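Local structure of hypoxanthine-guanine-xanthine phosphoribosyltransferase (Tritrichomonas foetus, 1HGX) at residues G95-V100 / P123-V128. The protein transfers a phosphoribosyl group from 5-phospho-alpha-D-ribose 1-diphosphate to hypoxanthine, guanine or xanthine, the magnesium-dependent purine salvage on which the parasite relies. Numbering follows the deposited sequence.
Sequences GRHVLV and PASLKV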
loop_
_atom_site.group_PDB
_atom_site.type_symbol
_atom_site.label_atom_id
_atom_site.label_comp_id
_atom_site.label_asym_id
_atom_site.label_seq_id
_atom_site.Cartn_x
_atom_site.Cartn_y
_atom_site.Cartn_z
ATOM N N GLY A 95 15.224 19.271 -2.692
ATOM C CA GLY A 95 14.383 20.425 -2.428
ATOM C C GLY A 95 12.941 20.134 -2.027
ATOM O O GLY A 95 12.158 21.071 -1.854
ATOM N N ARG A 96 12.593 18.860 -1.849
ATOM C CA ARG A 96 11.231 18.484 -1.470
ATOM C C ARG A 96 11.151 18.185 0.016
ATOM O O ARG A 96 12.162 17.870 0.639
ATOM C CB ARG A 96 10.814 17.229 -2.228
ATOM C CG ARG A 96 10.810 17.372 -3.744
ATOM C CD ARG A 96 9.646 18.220 -4.218
ATOM N NE ARG A 96 8.358 17.665 -3.806
ATOM C CZ ARG A 96 7.655 16.773 -4.500
ATOM N NH1 ARG A 96 8.122 16.314 -5.651
ATOM N NH2 ARG A 96 6.460 16.374 -4.064
ATOM N N HIS A 97 9.960 18.319 0.594
ATOM C CA HIS A 97 9.752 17.996 2.007
ATOM C C HIS A 97 9.416 16.510 1.987
ATOM O O HIS A 97 8.495 16.093 1.292
ATOM C CB HIS A 97 8.623 18.848 2.611
ATOM C CG HIS A 97 8.965 20.307 2.698
ATOM N ND1 HIS A 97 9.755 20.833 3.700
ATOM C CD2 HIS A 97 8.680 21.340 1.867
ATOM C CE1 HIS A 97 9.952 22.120 3.477
ATOM N NE2 HIS A 97 9.307 22.452 2.372
ATOM N N VAL A 98 10.203 15.717 2.709
ATOM C CA VAL A 98 10.057 14.263 2.715
ATOM C C VAL A 98 9.736 13.658 4.069
ATOM O O VAL A 98 10.363 13.994 5.082
ATOM C CB VAL A 98 11.383 13.585 2.231
ATOM C CG1 VAL A 98 11.268 12.067 2.244
ATOM C CG2 VAL A 98 11.774 14.079 0.849
ATOM N N LEU A 99 8.775 12.738 4.067
ATOM C CA LEU A 99 8.403 12.009 5.277
ATOM C C LEU A 99 8.602 10.517 4.997
ATOM O O LEU A 99 8.171 10.006 3.956
ATOM C CB LEU A 99 6.942 12.248 5.657
ATOM C CG LEU A 99 6.498 11.470 6.905
ATOM C CD1 LEU A 99 7.172 12.036 8.147
ATOM C CD2 LEU A 99 4.993 11.525 7.056
ATOM N N VAL A 100 9.287 9.831 5.905
ATOM C CA VAL A 100 9.519 8.401 5.761
ATOM C C VAL A 100 8.530 7.698 6.678
ATOM O O VAL A 100 8.476 7.992 7.877
ATOM C CB VAL A 100 10.972 8.021 6.164
ATOM C CG1 VAL A 100 11.173 6.517 6.079
ATOM C CG2 VAL A 100 11.972 8.729 5.242
ATOM N N PRO A 123 17.107 16.850 0.478
ATOM C CA PRO A 123 15.685 17.196 0.638
ATOM C C PRO A 123 15.564 18.522 1.408
ATOM O O PRO A 123 16.507 18.926 2.088
ATOM C CB PRO A 123 15.145 16.022 1.468
ATOM C CG PRO A 123 16.315 15.658 2.333
ATOM C CD PRO A 123 17.481 15.722 1.360
ATOM N N ALA A 124 14.437 19.215 1.284
ATOM C CA ALA A 124 14.238 20.462 2.023
ATOM C C ALA A 124 14.108 20.112 3.501
ATOM O O ALA A 124 14.572 20.839 4.370
ATOM C CB ALA A 124 12.996 21.178 1.542
ATOM N N SER A 125 13.440 19.005 3.786
ATOM C CA SER A 125 13.285 18.557 5.157
ATOM C C SER A 125 13.114 17.056 5.094
ATOM O O SER A 125 12.688 16.517 4.079
ATOM C CB SER A 125 12.098 19.234 5.861
ATOM O OG SER A 125 10.861 18.958 5.224
ATOM N N LEU A 126 13.445 16.383 6.182
ATOM C CA LEU A 126 13.366 14.942 6.224
ATOM C C LEU A 126 12.971 14.532 7.644
ATOM O O LEU A 126 13.664 14.866 8.607
ATOM C CB LEU A 126 14.729 14.365 5.837
ATOM C CG LEU A 126 14.970 12.858 5.915
ATOM C CD1 LEU A 126 13.936 12.099 5.100
ATOM C CD2 LEU A 126 16.373 12.557 5.420
ATOM N N LYS A 127 11.811 13.887 7.758
ATOM C CA LYS A 127 11.277 13.430 9.034
ATOM C C LYS A 127 10.852 11.972 8.965
ATOM O O LYS A 127 10.650 11.411 7.881
ATOM C CB LYS A 127 10.092 14.291 9.463
ATOM C CG LYS A 127 10.472 15.706 9.814
ATOM C CD LYS A 127 9.288 16.485 10.333
ATOM C CE LYS A 127 9.715 17.885 10.704
ATOM N NZ LYS A 127 8.598 18.712 11.235
ATOM N N VAL A 128 10.698 11.369 10.135
ATOM C CA VAL A 128 10.338 9.965 10.242
ATOM C C VAL A 128 9.052 9.781 11.017
ATOM O O VAL A 128 8.850 10.413 12.058
ATOM C CB VAL A 128 11.469 9.155 10.969
ATOM C CG1 VAL A 128 11.029 7.699 11.229
ATOM C CG2 VAL A 128 12.724 9.156 10.130
HETATM O O HOH W 1 9.659 16.624 6.236
#
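The His97 imidazole is met in two ways, by the residue just ahead of the neighbouring strand and by that strand's first residue. Over one face sits the methyl of Ala124, a CH-pi contact in which CB stands 3.9 Å from the centroid of the His97 ring, displaced toward its rim. At the edge, in the ring plane, Ser125 OG hydrogen-bonds to His97 ND1 at 2.7 Å; either atom could be the donor. Ser125 holds its hydroxyl between its own N and carbonyl carbon (chi1 61°), which turns OG toward the imidazole. Water 1 also binds Ser125 OG and donates to Val98 O, so it links side chain to main chain across the strands.

From this pair onward the backbones run as parallel strands. Val98 N gives its hydrogen to Ser125 O, Lys127 N to Val98 O at 3.0 Å, and Val100 N to Lys127 O at 2.9 Å. Val98 O therefore accepts from both an amide and the water. Just ahead of the paired strands, Ala124 N donates to Arg96 O in a more bent bond, 143° at the hydrogen.

On the face bearing Val98 and Val100, Leu126 CD1 touches Val98 CG1 and Val100 CG2, each at 3.9 Å, while Val98 CG2 leans on Pro123 CB. Leu99, on the other face, brings CD1 to within 3.9 Å of Lys127 CB.

These are neighbouring central strands of the type I phosphoribosyltransferase sheet, joined by a beta-alpha-beta crossover through helix 109-119. That helix packs against Val100, Leu126 and Val128; helix 17-35 covers Leu99 and Lys127 on the opposite face, and strand 41-45 flanks 97-102 on its other side.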